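Local coordinates for tudor domain-containing protein 1 (Homo sapiens, PDB 5M9N) that probably takes part in piRNA-guided repression of transposable elements during spermatogenesis, in part by recognising arginine-methylated partner proteins through its Tudor domains, at residues A[22-27]-A[132-137]; A[39-44]-A[170-175]; A[47-52]-A[145-150]. All blocks are in the same frame, centred on the assembly; numbering follows the deposited sequence. Where two conformers were deposited one is given.

Interaction 1. Residues A[22-27]-A[132-137]; sequences SDLIPK and CPIIPK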
ATOM      1  N   SER A  22       2.801  19.016 -12.876  1.00 65.43           N
ATOM      2  CA  SER A  22       1.695  18.425 -13.640  1.00 64.03           C
ATOM      3  C   SER A  22       2.074  17.050 -14.149  1.00 62.05           C
ATOM      4  O   SER A  22       1.240  16.165 -14.197  1.00 61.46           O
ATOM      5  CB  SER A  22       1.312  19.286 -14.846  1.00 65.70           C
ATOM      6  OG  SER A  22       0.802  20.542 -14.428  1.00 67.10           O
ATOM      7  N   ASP A  23       3.331  16.877 -14.533  1.00 59.79           N
ATOM      8  CA  ASP A  23       3.817  15.581 -14.975  1.00 59.38           C
ATOM      9  C   ASP A  23       4.132  14.581 -13.848  1.00 56.61           C
ATOM     10  O   ASP A  23       4.700  13.525 -14.140  1.00 58.27           O
ATOM     11  CB  ASP A  23       5.064  15.755 -15.868  1.00 60.44           C
ATOM     12  CG  ASP A  23       4.809  16.636 -17.105  1.00 61.47           C
ATOM     13  OD1 ASP A  23       3.645  17.024 -17.397  1.00 62.12           O
ATOM     14  OD2 ASP A  23       5.804  16.922 -17.798  1.00 61.60           O
ATOM     15  N   LEU A  24       3.776  14.864 -12.593  1.00 52.41           N
ATOM     16  CA  LEU A  24       4.076  13.946 -11.490  1.00 50.84           C
ATOM     17  C   LEU A  24       2.831  13.234 -10.996  1.00 49.27           C
ATOM     18  O   LEU A  24       2.598  13.111  -9.791  1.00 48.32           O
ATOM     19  CB  LEU A  24       4.817  14.657 -10.347  1.00 51.39           C
ATOM     20  CG  LEU A  24       6.265  15.028 -10.694  1.00 52.77           C
ATOM     21  CD1 LEU A  24       6.958  15.664  -9.495  1.00 52.70           C
ATOM     22  CD2 LEU A  24       7.052  13.800 -11.184  1.00 53.66           C
ATOM     23  N   ILE A  25       2.073  12.706 -11.954  1.00 48.31           N
ATOM     24  CA  ILE A  25       0.807  12.030 -11.681  1.00 47.79           C
ATOM     25  C   ILE A  25       1.140  10.559 -11.497  1.00 45.07           C
ATOM     26  O   ILE A  25       1.620   9.915 -12.423  1.00 44.41           O
ATOM     27  CB  ILE A  25      -0.195  12.214 -12.843  1.00 49.19           C
ATOM     28  CG1 ILE A  25      -0.514  13.712 -13.043  1.00 51.52           C
ATOM     29  CG2 ILE A  25      -1.464  11.390 -12.631  1.00 49.54           C
ATOM     30  CD1 ILE A  25      -0.990  14.447 -11.808  1.00 50.81           C
ATOM     31  N   PRO A  26       0.925  10.038 -10.294  1.00 43.82           N
ATOM     32  CA  PRO A  26       1.035   8.589 -10.177  1.00 42.82           C
ATOM     33  C   PRO A  26      -0.086   7.846 -10.934  1.00 43.77           C
ATOM     34  O   PRO A  26      -1.188   8.349 -11.130  1.00 44.94           O
ATOM     35  CB  PRO A  26       0.972   8.350  -8.685  1.00 41.80           C
ATOM     36  CG  PRO A  26       0.267   9.535  -8.109  1.00 42.72           C
ATOM     37  CD  PRO A  26       0.505  10.687  -9.032  1.00 42.95           C
ATOM     38  N   LYS A  27       0.256   6.667 -11.411  1.00 44.21           N
ATOM     39  CA  LYS A  27      -0.658   5.794 -12.153  1.00 45.15           C
ATOM     40  C   LYS A  27      -1.335   4.827 -11.181  1.00 45.66           C
ATOM     41  O   LYS A  27      -0.820   4.584 -10.095  1.00 44.21           O
ATOM     42  CB  LYS A  27       0.112   5.042 -13.224  1.00 44.92           C
ATOM     43  CG  LYS A  27       0.573   5.922 -14.366  1.00 46.06           C
ATOM     44  CD  LYS A  27       1.527   5.143 -15.271  1.00 48.14           C
ATOM     45  CE  LYS A  27       1.559   5.685 -16.685  1.00 49.63           C
ATOM     46  NZ  LYS A  27       2.042   7.094 -16.688  1.00 51.60           N
ATOM     47  N   CYS A 132      13.867  12.770  -1.270  1.00 34.03           N
ATOM     48  CA  CYS A 132      14.605  13.001  -2.549  1.00 35.86           C
ATOM     49  C   CYS A 132      13.394  13.447  -3.433  1.00 33.34           C
ATOM     50  O   CYS A 132      12.304  12.843  -3.337  1.00 32.34           O
ATOM     51  CB  CYS A 132      15.387  11.569  -2.958  1.00 38.28           C
ATOM     52  SG  CYS A 132      15.658  10.671  -4.595  1.00 50.21           S
ATOM     53  N   PRO A 133      13.521  14.470  -4.308  1.00 32.79           N
ATOM     54  CA  PRO A 133      12.454  14.552  -5.349  1.00 32.41           C
ATOM     55  C   PRO A 133      12.472  13.382  -6.357  1.00 32.15           C
ATOM     56  O   PRO A 133      13.469  12.673  -6.434  1.00 31.06           O
ATOM     57  CB  PRO A 133      12.742  15.854  -6.070  1.00 33.20           C
ATOM     58  CG  PRO A 133      14.177  16.145  -5.778  1.00 33.42           C
ATOM     59  CD  PRO A 133      14.535  15.541  -4.468  1.00 33.26           C
ATOM     60  N   ILE A 134      11.342  13.189  -7.051  1.00 32.36           N
ATOM     61  CA  ILE A 134      11.149  12.116  -8.026  1.00 33.13           C
ATOM     62  C   ILE A 134      11.054  12.754  -9.400  1.00 34.43           C
ATOM     63  O   ILE A 134      10.765  13.953  -9.530  1.00 34.70           O
ATOM     64  CB  ILE A 134       9.883  11.243  -7.712  1.00 32.66           C
ATOM     65  CG1 ILE A 134       9.988   9.837  -8.361  1.00 32.56           C
ATOM     66  CG2 ILE A 134       8.595  11.971  -8.091  1.00 32.69           C
ATOM     67  CD1 ILE A 134       9.195   8.760  -7.640  1.00 32.64           C
ATOM     68  N   ILE A 135      11.295  11.946 -10.417  1.00 35.69           N
ATOM     69  CA  ILE A 135      11.080  12.344 -11.822  1.00 37.61           C
ATOM     70  C   ILE A 135      10.004  11.485 -12.480  1.00 37.91           C
ATOM     71  O   ILE A 135       9.751  10.382 -12.009  1.00 37.82           O
ATOM     72  CB  ILE A 135      12.372  12.288 -12.618  1.00 38.72           C
ATOM     73  CG1 ILE A 135      13.009  10.912 -12.489  1.00 38.70           C
ATOM     74  CG2 ILE A 135      13.305  13.386 -12.120  1.00 38.76           C
ATOM     75  CD1 ILE A 135      13.987  10.657 -13.598  1.00 40.62           C
ATOM     76  N   PRO A 136       9.377  11.975 -13.571  1.00 39.65           N
ATOM     77  CA  PRO A 136       8.232  11.257 -14.141  1.00 40.46           C
ATOM     78  C   PRO A 136       8.586   9.867 -14.691  1.00 41.00           C
ATOM     79  O   PRO A 136       7.719   9.005 -14.698  1.00 41.10           O
ATOM     80  CB  PRO A 136       7.749  12.180 -15.277  1.00 41.07           C
ATOM     81  CG  PRO A 136       8.404  13.487 -15.019  1.00 41.35           C
ATOM     82  CD  PRO A 136       9.716  13.126 -14.416  1.00 40.82           C
ATOM     83  N   LYS A 137       9.829   9.632 -15.106  1.00 41.63           N
ATOM     84  CA  LYS A 137      10.222   8.266 -15.495  1.00 42.61           C
ATOM     85  C   LYS A 137       9.940   7.270 -14.372  1.00 40.56           C
ATOM     86  O   LYS A 137       9.513   6.178 -14.641  1.00 40.63           O
ATOM     87  CB  LYS A 137      11.695   8.185 -15.891  1.00 44.57           C
ATOM     88  CG  LYS A 137      12.191   6.804 -16.366  1.00 46.50           C
ATOM     89  CD  LYS A 137      12.076   6.613 -17.884  1.00 49.55           C
ATOM     90  CE  LYS A 137      12.182   5.137 -18.333  1.00 51.00           C
ATOM     91  NZ  LYS A 137      12.247   4.957 -19.822  1.00 52.87           N
TER

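Interaction 2. Residues A[39-44]-A[170-175]; sequences GVVAHI and KLVQNK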
ATOM      1  N   GLY A  39      -2.732 -12.431  -4.844  1.00 32.49           N
ATOM      2  CA  GLY A  39      -1.901 -11.454  -4.187  1.00 32.15           C
ATOM      3  C   GLY A  39      -1.570 -11.742  -2.761  1.00 32.07           C
ATOM      4  O   GLY A  39      -1.907 -12.796  -2.224  1.00 32.16           O
ATOM      5  N   VAL A  40      -0.977 -10.727  -2.122  1.00 31.33           N
ATOM      6  CA  VAL A  40      -0.569 -10.803  -0.742  1.00 31.39           C
ATOM      7  C   VAL A  40      -1.165  -9.610  -0.018  1.00 30.87           C
ATOM      8  O   VAL A  40      -1.301  -8.538  -0.634  1.00 29.74           O
ATOM      9  CB  VAL A  40       0.970 -10.864  -0.587  1.00 32.39           C
ATOM     10  CG1 VAL A  40       1.520 -12.119  -1.286  1.00 33.36           C
ATOM     11  CG2 VAL A  40       1.663  -9.632  -1.131  1.00 32.31           C
ATOM     12  N   VAL A  41      -1.561  -9.818   1.232  1.00 31.09           N
ATOM     13  CA  VAL A  41      -2.059  -8.712   2.073  1.00 31.64           C
ATOM     14  C   VAL A  41      -0.746  -8.148   2.617  1.00 32.29           C
ATOM     15  O   VAL A  41       0.005  -8.808   3.328  1.00 32.54           O
ATOM     16  CB  VAL A  41      -3.053  -9.177   3.146  1.00 32.00           C
ATOM     17  CG1 VAL A  41      -3.514  -8.033   4.061  1.00 31.97           C
ATOM     18  CG2 VAL A  41      -4.283  -9.790   2.478  1.00 32.28           C
ATOM     19  N   ALA A  42      -0.417  -6.956   2.183  1.00 32.67           N
ATOM     20  CA  ALA A  42       0.878  -6.375   2.527  1.00 33.27           C
ATOM     21  C   ALA A  42       0.853  -5.640   3.871  1.00 33.71           C
ATOM     22  O   ALA A  42       1.842  -5.711   4.610  1.00 35.78           O
ATOM     23  CB  ALA A  42       1.331  -5.466   1.410  1.00 33.10           C
ATOM     24  N   HIS A  43      -0.245  -4.920   4.166  1.00 32.79           N
ATOM     25  CA  HIS A  43      -0.377  -4.063   5.357  0.50 32.12           C
ATOM     26  C   HIS A  43      -1.856  -4.025   5.759  1.00 32.41           C
ATOM     27  O   HIS A  43      -2.667  -3.885   4.867  1.00 32.14           O
ATOM     28  CB  HIS A  43       0.100  -2.637   4.988  0.50 31.01           C
ATOM     29  CG  HIS A  43       0.192  -1.698   6.151  0.50 30.24           C
ATOM     30  ND1 HIS A  43       1.265  -1.684   7.019  0.50 30.18           N
ATOM     31  CD2 HIS A  43      -0.658  -0.743   6.594  0.50 29.88           C
ATOM     32  CE1 HIS A  43       1.064  -0.770   7.952  0.50 30.21           C
ATOM     33  NE2 HIS A  43      -0.096  -0.186   7.717  0.50 29.82           N
ATOM     34  N   ILE A  44      -2.173  -4.085   7.066  1.00 32.29           N
ATOM     35  CA  ILE A  44      -3.548  -4.112   7.585  1.00 32.65           C
ATOM     36  C   ILE A  44      -3.680  -3.117   8.706  1.00 33.56           C
ATOM     37  O   ILE A  44      -3.020  -3.291   9.719  1.00 34.39           O
ATOM     38  CB  ILE A  44      -3.939  -5.502   8.195  1.00 33.51           C
ATOM     39  CG1 ILE A  44      -3.890  -6.593   7.110  1.00 32.90           C
ATOM     40  CG2 ILE A  44      -5.333  -5.493   8.869  1.00 33.92           C
ATOM     41  CD1 ILE A  44      -4.146  -7.991   7.663  1.00 33.86           C
ATOM     42  N   LYS A 170      -3.594 -13.398  10.917  1.00 44.44           N
ATOM     43  CA  LYS A 170      -3.295 -14.838  11.027  1.00 46.09           C
ATOM     44  C   LYS A 170      -3.852 -15.594   9.820  1.00 45.60           C
ATOM     45  O   LYS A 170      -3.202 -16.477   9.292  1.00 46.01           O
ATOM     46  CB  LYS A 170      -3.920 -15.355  12.338  1.00 49.27           C
ATOM     47  CG  LYS A 170      -3.680 -16.811  12.752  1.00 53.60           C
ATOM     48  CD  LYS A 170      -4.268 -17.048  14.157  1.00 56.15           C
ATOM     49  CE  LYS A 170      -3.702 -18.276  14.901  1.00 58.76           C
ATOM     50  NZ  LYS A 170      -4.315 -19.582  14.536  1.00 59.90           N
ATOM     51  N   LEU A 171      -5.045 -15.243   9.345  1.00 43.85           N
ATOM     52  CA  LEU A 171      -5.593 -15.918   8.166  1.00 42.92           C
ATOM     53  C   LEU A 171      -4.831 -15.642   6.856  1.00 41.31           C
ATOM     54  O   LEU A 171      -4.918 -16.421   5.945  1.00 39.98           O
ATOM     55  CB  LEU A 171      -7.076 -15.592   7.990  1.00 42.49           C
ATOM     56  CG  LEU A 171      -7.997 -15.949   9.149  1.00 43.25           C
ATOM     57  CD1 LEU A 171      -9.217 -15.037   9.190  1.00 43.05           C
ATOM     58  CD2 LEU A 171      -8.407 -17.421   9.132  1.00 44.68           C
ATOM     59  N   VAL A 172      -4.138 -14.518   6.743  1.00 40.42           N
ATOM     60  CA  VAL A 172      -3.522 -14.100   5.476  1.00 40.76           C
ATOM     61  C   VAL A 172      -2.010 -13.998   5.487  1.00 42.28           C
ATOM     62  O   VAL A 172      -1.414 -13.761   4.434  1.00 41.77           O
ATOM     63  CB  VAL A 172      -4.091 -12.732   4.959  1.00 39.74           C
ATOM     64  CG1 VAL A 172      -5.607 -12.823   4.805  1.00 39.75           C
ATOM     65  CG2 VAL A 172      -3.702 -11.575   5.870  1.00 38.54           C
ATOM     66  N   GLN A 173      -1.388 -14.168   6.648  1.00 46.59           N
ATOM     67  CA  GLN A 173       0.076 -14.030   6.777  1.00 50.43           C
ATOM     68  C   GLN A 173       0.842 -15.046   5.946  1.00 51.59           C
ATOM     69  O   GLN A 173       0.419 -16.190   5.876  1.00 53.75           O
ATOM     70  CB  GLN A 173       0.520 -14.217   8.216  1.00 53.62           C
ATOM     71  CG  GLN A 173       0.879 -12.901   8.860  1.00 57.62           C
ATOM     72  CD  GLN A 173       1.273 -13.079  10.304  1.00 61.53           C
ATOM     73  OE1 GLN A 173       1.881 -14.098  10.656  1.00 62.25           O
ATOM     74  NE2 GLN A 173       0.952 -12.080  11.151  1.00 62.19           N
ATOM     75  N   ASN A 174       1.960 -14.606   5.348  1.00 52.64           N
ATOM     76  CA  ASN A 174       2.816 -15.406   4.451  1.00 54.65           C
ATOM     77  C   ASN A 174       2.055 -16.304   3.516  1.00 54.02           C
ATOM     78  O   ASN A 174       2.471 -17.442   3.270  1.00 56.91           O
ATOM     79  CB  ASN A 174       3.795 -16.255   5.251  1.00 58.08           C
ATOM     80  CG  ASN A 174       4.466 -15.472   6.340  1.00 60.38           C
ATOM     81  OD1 ASN A 174       4.769 -14.282   6.167  1.00 63.03           O
ATOM     82  ND2 ASN A 174       4.687 -16.115   7.483  1.00 63.44           N
ATOM     83  N   LYS A 175       0.933 -15.804   3.003  1.00 51.07           N
ATOM     84  CA  LYS A 175       0.063 -16.609   2.161  1.00 48.73           C
ATOM     85  C   LYS A 175      -0.280 -15.885   0.878  1.00 45.54           C
ATOM     86  O   LYS A 175      -0.373 -14.633   0.827  1.00 40.04           O
ATOM     87  CB  LYS A 175      -1.232 -16.954   2.881  1.00 50.51           C
ATOM     88  CG  LYS A 175      -1.208 -18.203   3.718  1.00 52.97           C
ATOM     89  CD  LYS A 175      -2.579 -18.397   4.334  1.00 54.35           C
ATOM     90  CE  LYS A 175      -2.754 -19.822   4.801  1.00 57.67           C
ATOM     91  NZ  LYS A 175      -3.986 -19.995   5.602  1.00 58.75           N
TER
HETATM   92  O   HOH W   1      -1.069 -12.523   2.176  1.00 35.00           O

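Interaction 3. Residues A[47-52]-A[145-150]; sequences PEDFFC and AIKCVL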
ATOM      1  N   PRO A  47     -10.035  -4.477   8.995  1.00 33.47           N
ATOM      2  CA  PRO A  47     -10.725  -5.063   7.880  1.00 35.09           C
ATOM      3  C   PRO A  47     -11.318  -4.108   6.891  1.00 35.54           C
ATOM      4  O   PRO A  47     -11.523  -4.517   5.762  1.00 36.02           O
ATOM      5  CB  PRO A  47     -11.793  -5.905   8.551  1.00 35.42           C
ATOM      6  CG  PRO A  47     -11.153  -6.338   9.810  1.00 35.20           C
ATOM      7  CD  PRO A  47     -10.460  -5.113  10.256  1.00 34.57           C
ATOM      8  N   GLU A  48     -11.534  -2.858   7.264  1.00 35.87           N
ATOM      9  CA  GLU A  48     -11.992  -1.833   6.335  1.00 36.43           C
ATOM     10  C   GLU A  48     -10.863  -0.949   5.838  1.00 35.04           C
ATOM     11  O   GLU A  48     -11.122   0.016   5.159  1.00 35.70           O
ATOM     12  CB  GLU A  48     -13.093  -0.967   7.032  1.00 39.10           C
ATOM     13  CG  GLU A  48     -14.465  -1.652   7.042  1.00 41.37           C
ATOM     14  CD  GLU A  48     -15.271  -1.449   8.307  1.00 44.44           C
ATOM     15  OE1 GLU A  48     -14.845  -0.676   9.200  1.00 48.86           O
ATOM     16  OE2 GLU A  48     -16.330  -2.081   8.449  1.00 48.73           O
ATOM     17  N   ASP A  49      -9.617  -1.228   6.209  1.00 33.15           N
ATOM     18  CA  ASP A  49      -8.491  -0.409   5.802  1.00 31.99           C
ATOM     19  C   ASP A  49      -7.213  -1.243   5.705  1.00 29.79           C
ATOM     20  O   ASP A  49      -6.556  -1.477   6.686  1.00 29.74           O
ATOM     21  CB  ASP A  49      -8.356   0.792   6.795  1.00 33.73           C
ATOM     22  CG  ASP A  49      -7.314   1.766   6.404  1.00 34.60           C
ATOM     23  OD1 ASP A  49      -6.695   1.710   5.324  1.00 35.49           O
ATOM     24  OD2 ASP A  49      -7.043   2.644   7.235  1.00 39.01           O
ATOM     25  N   PHE A  50      -6.936  -1.777   4.516  1.00 27.73           N
ATOM     26  CA  PHE A  50      -5.805  -2.661   4.307  1.00 26.39           C
ATOM     27  C   PHE A  50      -5.350  -2.578   2.866  1.00 25.45           C
ATOM     28  O   PHE A  50      -6.018  -1.945   2.069  1.00 24.96           O
ATOM     29  CB  PHE A  50      -6.083  -4.080   4.799  1.00 26.51           C
ATOM     30  CG  PHE A  50      -7.058  -4.867   3.952  1.00 26.47           C
ATOM     31  CD1 PHE A  50      -8.419  -4.803   4.189  1.00 26.77           C
ATOM     32  CD2 PHE A  50      -6.602  -5.705   2.950  1.00 26.31           C
ATOM     33  CE1 PHE A  50      -9.345  -5.514   3.429  1.00 26.98           C
ATOM     34  CE2 PHE A  50      -7.500  -6.412   2.186  1.00 26.52           C
ATOM     35  CZ  PHE A  50      -8.864  -6.347   2.431  1.00 27.03           C
ATOM     36  N   PHE A  51      -4.205  -3.218   2.557  1.00 24.94           N
ATOM     37  CA  PHE A  51      -3.535  -3.084   1.266  1.00 24.53           C
ATOM     38  C   PHE A  51      -3.077  -4.417   0.759  1.00 25.42           C
ATOM     39  O   PHE A  51      -2.501  -5.163   1.523  1.00 25.42           O
ATOM     40  CB  PHE A  51      -2.296  -2.237   1.385  1.00 24.07           C
ATOM     41  CG  PHE A  51      -2.605  -0.809   1.672  1.00 23.58           C
ATOM     42  CD1 PHE A  51      -2.721  -0.382   2.948  1.00 23.55           C
ATOM     43  CD2 PHE A  51      -2.817   0.041   0.656  1.00 23.56           C
ATOM     44  CE1 PHE A  51      -3.012   0.966   3.219  1.00 23.49           C
ATOM     45  CE2 PHE A  51      -3.081   1.390   0.887  1.00 23.54           C
ATOM     46  CZ  PHE A  51      -3.160   1.847   2.165  1.00 23.35           C
ATOM     47  N   CYS A  52      -3.272  -4.641  -0.522  1.00 26.16           N
ATOM     48  CA  CYS A  52      -2.855  -5.905  -1.154  1.00 27.25           C
ATOM     49  C   CYS A  52      -1.884  -5.494  -2.240  1.00 27.25           C
ATOM     50  O   CYS A  52      -1.918  -4.364  -2.738  1.00 26.08           O
ATOM     51  CB  CYS A  52      -4.089  -6.595  -1.787  1.00 27.65           C
ATOM     52  SG  CYS A  52      -5.215  -7.206  -0.530  1.00 29.42           S
ATOM     53  N   ALA A 145       0.367  -0.695  -4.000  1.00 25.91           N
ATOM     54  CA  ALA A 145      -0.382  -1.036  -2.795  1.00 25.32           C
ATOM     55  C   ALA A 145      -1.832  -0.763  -3.124  1.00 25.44           C
ATOM     56  O   ALA A 145      -2.180   0.368  -3.463  1.00 25.76           O
ATOM     57  CB  ALA A 145       0.028  -0.203  -1.610  1.00 24.85           C
ATOM     58  N   ILE A 146      -2.647  -1.805  -3.163  1.00 25.01           N
ATOM     59  CA  ILE A 146      -4.040  -1.646  -3.564  1.00 25.27           C
ATOM     60  C   ILE A 146      -4.862  -1.490  -2.286  1.00 24.78           C
ATOM     61  O   ILE A 146      -4.855  -2.379  -1.454  1.00 24.32           O
ATOM     62  CB  ILE A 146      -4.521  -2.843  -4.365  1.00 25.85           C
ATOM     63  CG1 ILE A 146      -3.756  -2.960  -5.689  1.00 26.37           C
ATOM     64  CG2 ILE A 146      -5.988  -2.709  -4.701  1.00 26.43           C
ATOM     65  CD1 ILE A 146      -3.550  -4.395  -6.074  1.00 26.66           C
ATOM     66  N   LYS A 147      -5.561  -0.348  -2.146  1.00 24.54           N
ATOM     67  CA  LYS A 147      -6.345  -0.071  -0.962  0.50 24.72           C
ATOM     68  C   LYS A 147      -7.689  -0.793  -1.019  1.00 25.08           C
ATOM     69  O   LYS A 147      -8.429  -0.664  -1.985  1.00 25.61           O
ATOM     70  CB  LYS A 147      -6.581   1.437  -0.810  0.50 24.92           C
ATOM     71  CG  LYS A 147      -7.418   1.786   0.402  0.50 25.28           C
ATOM     72  CD  LYS A 147      -6.852   1.179   1.668  0.50 25.08           C
ATOM     73  CE  LYS A 147      -7.880   1.319   2.771  0.50 25.56           C
ATOM     74  NZ  LYS A 147      -9.308   0.921   2.514  0.50 25.90           N
ATOM     75  N   CYS A 148      -7.988  -1.531   0.046  1.00 25.32           N
ATOM     76  CA  CYS A 148      -9.072  -2.453   0.109  1.00 25.73           C
ATOM     77  C   CYS A 148      -9.911  -2.275   1.355  1.00 25.92           C
ATOM     78  O   CYS A 148      -9.416  -1.885   2.418  1.00 25.48           O
ATOM     79  CB  CYS A 148      -8.524  -3.888   0.127  1.00 25.93           C
ATOM     80  SG  CYS A 148      -7.678  -4.322  -1.409  1.00 26.18           S
ATOM     81  N   VAL A 149     -11.187  -2.639   1.203  1.00 26.55           N
ATOM     82  CA  VAL A 149     -12.120  -2.805   2.266  1.00 27.04           C
ATOM     83  C   VAL A 149     -12.747  -4.207   2.105  1.00 27.86           C
ATOM     84  O   VAL A 149     -13.110  -4.570   1.017  1.00 27.91           O
ATOM     85  CB  VAL A 149     -13.269  -1.821   2.053  1.00 27.36           C
ATOM     86  CG1 VAL A 149     -14.385  -2.041   3.076  1.00 27.88           C
ATOM     87  CG2 VAL A 149     -12.739  -0.404   2.061  1.00 27.19           C
ATOM     88  N   LEU A 150     -12.853  -4.946   3.195  1.00 28.61           N
ATOM     89  CA  LEU A 150     -13.307  -6.307   3.169  1.00 29.95           C
ATOM     90  C   LEU A 150     -14.837  -6.329   3.008  1.00 30.88           C
ATOM     91  O   LEU A 150     -15.527  -5.765   3.837  1.00 31.19           O
ATOM     92  CB  LEU A 150     -12.871  -7.038   4.445  1.00 30.14           C
ATOM     93  CG  LEU A 150     -13.078  -8.560   4.287  1.00 30.63           C
ATOM     94  CD1 LEU A 150     -12.063  -9.160   3.320  1.00 30.45           C
ATOM     95  CD2 LEU A 150     -12.997  -9.306   5.596  1.00 31.02           C
TER

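Interaction 1. Residues A[22-27]-A[132-137]
Leu24 pushes one methyl, CD2, against the extended run Ile134-Ile135 and the Pro136 ring that follows, and that carbon has the most partners in the contact. It sits 3.8 Å from Pro136 N and 3.9 Å from Ile134 CG2, with the carbonyl carbon of Ile135 between them. The torsions explain why this branch does the touching: chi1 of -71° sets CG opposite the carbonyl carbon of Leu24, and chi2 of -177° stretches CD1 out along the chain while CD2 turns off to the flank. Leu24 and Ile134 lie alongside, pointing opposite ways, rather than meeting end on. Behind Ile134 the packing continues into the barrel, where its side chain rests on Cys90 and Arg101.

The nearest approach is made by the Pro136 ring on backbone, with Pro136 CB 3.5 Å from Asp23 O. Beyond it lies the loose, solvent side: the Asp23 side chain is exposed and meets the proline only through Asp23 CB and Pro136 CG, at 4.1 Å. The two segments share no hydrogen bond and bury just 175 Å² between them; they meet by van der Waals packing. The flanking anchors are firmer: Lys27 pairs through its backbone with Met143, and Cys132 is disulfide-bonded to Cys72 at the end of helix 58-73. What results is an N-terminal arm laid over the loop that leaves strand 131-132, the closing strand of the five-stranded, SH3-like Tudor barrel.

Interaction 2. Residues A[39-44]-A[170-175]
One water does the polar work between Val41, Val172 at the end of the helix and Lys175 in the turn after it, where the protein makes no direct hydrogen bond. It accepts from Val41 N at 2.9 Å and donates to both Val172 O and Lys175 O, each 2.6 Å away. Three bonds hold it, the two to carbonyls short, and in return it satisfies a strand N-H on one side and two carbonyls of 170-175 on the other.

Beside the water the contact is apolar. Val41 and Val172 cross at about a right angle, with Val172 CG2 set 3.7 Å from Val41 CB and Val41 CG2 lying 3.9 Å from Val172 CB. A chi1 of -57° tucks Val172 CG2 between its own backbone N and carbonyl carbon, and from there the same methyl also meets Ile44 CD1, tip to tip, at 4.0 Å. This is helix 162-172 packing on a strand of the OB-like, staphylococcal-nuclease-like half of an extended Tudor domain. Val172 reaches Val204 of helix 204-210 as well.

The strand carries a classic beta bulge here, Ala42 and His43 both facing Phe51. On the other segment the chain leaves helical geometry at Gln173 and turns back, leaving a weak bond from Lys175 N to Val172 O, before strand 177-184 pairs with strand 36-44. The Lys175 side chain leads away to a salt bridge with Asp195.

Interaction 3. Residues A[47-52]-A[145-150]
Phe50 packs its ring against Cys148, its hydrogen-bonded partner on the antiparallel neighbour strand. From CB, which lies on the carbonyl of His43, a chi1 of 72° places CG between the backbone N and carbonyl carbon, near Cys148 O, and leans the ring toward strand 146-150. CD1 passes Cys148 O at 3.6 Å; CD2 lies near Cys148 CB. CE1 is 3.6 Å from Leu150 N at the ring edge, where Pro47 O lies in plane, and also touches Leu150 CB. At the far end CZ and CE2 tuck under Cys148 CB, both 3.4 Å away. That CB stands over the ring face in a CH-pi contact, with the Cys148 sulfur oblique to the ring.

The backbones hold this in register. Cys148 N bonds to Phe50 O at 2.9 Å, and Ile146 N reaches Cys52 O at 2.7 Å, nearly straight at 169°. Past the last bridge, Leu150 N bonds to Pro47 O in the loop before strand 49-54.

Cys52 SG and Cys148 SG stand 3.9 Å apart, too far for a disulfide. Apolar contacts of Phe50, Cys148 and Cys52 fill this face of the OB-like sheet, while the backbone ladder binds the strands. On the opposite face Lys147, in one of its two conformers, lies over the Phe51 ring and bonds through NZ to Cys148 O at 2.8 Å, from above the carbonyl plane. A weak bond to Glu48 O and a long salt bridge to Asp49 probably complete the answer to its charge.

Overall arrangement
Interactions 2 and 3 belong to one sheet. Their centres are 11 Å apart and they join where strand 36-44 pairs with strand 49-54: Ala42 N lies 2.8 Å from Phe51 O, and Phe51 N lies 2.9 Å from His43 O. Both segments of interaction 3 fall between those of interaction 2 in sequence. Interaction 1 stands apart on the Tudor barrel, its centre about 29 Å from that of interaction 2 and 24 Å from that of interaction 3, although the nearest atoms of 1 and 3 are about 8 Å apart. Its segments alternate in sequence with those of the other two, linking both halves of the extended Tudor domain. A bound 1,2-ethanediol, probably from crystallisation, lies about 4 Å from the Phe51 side chain.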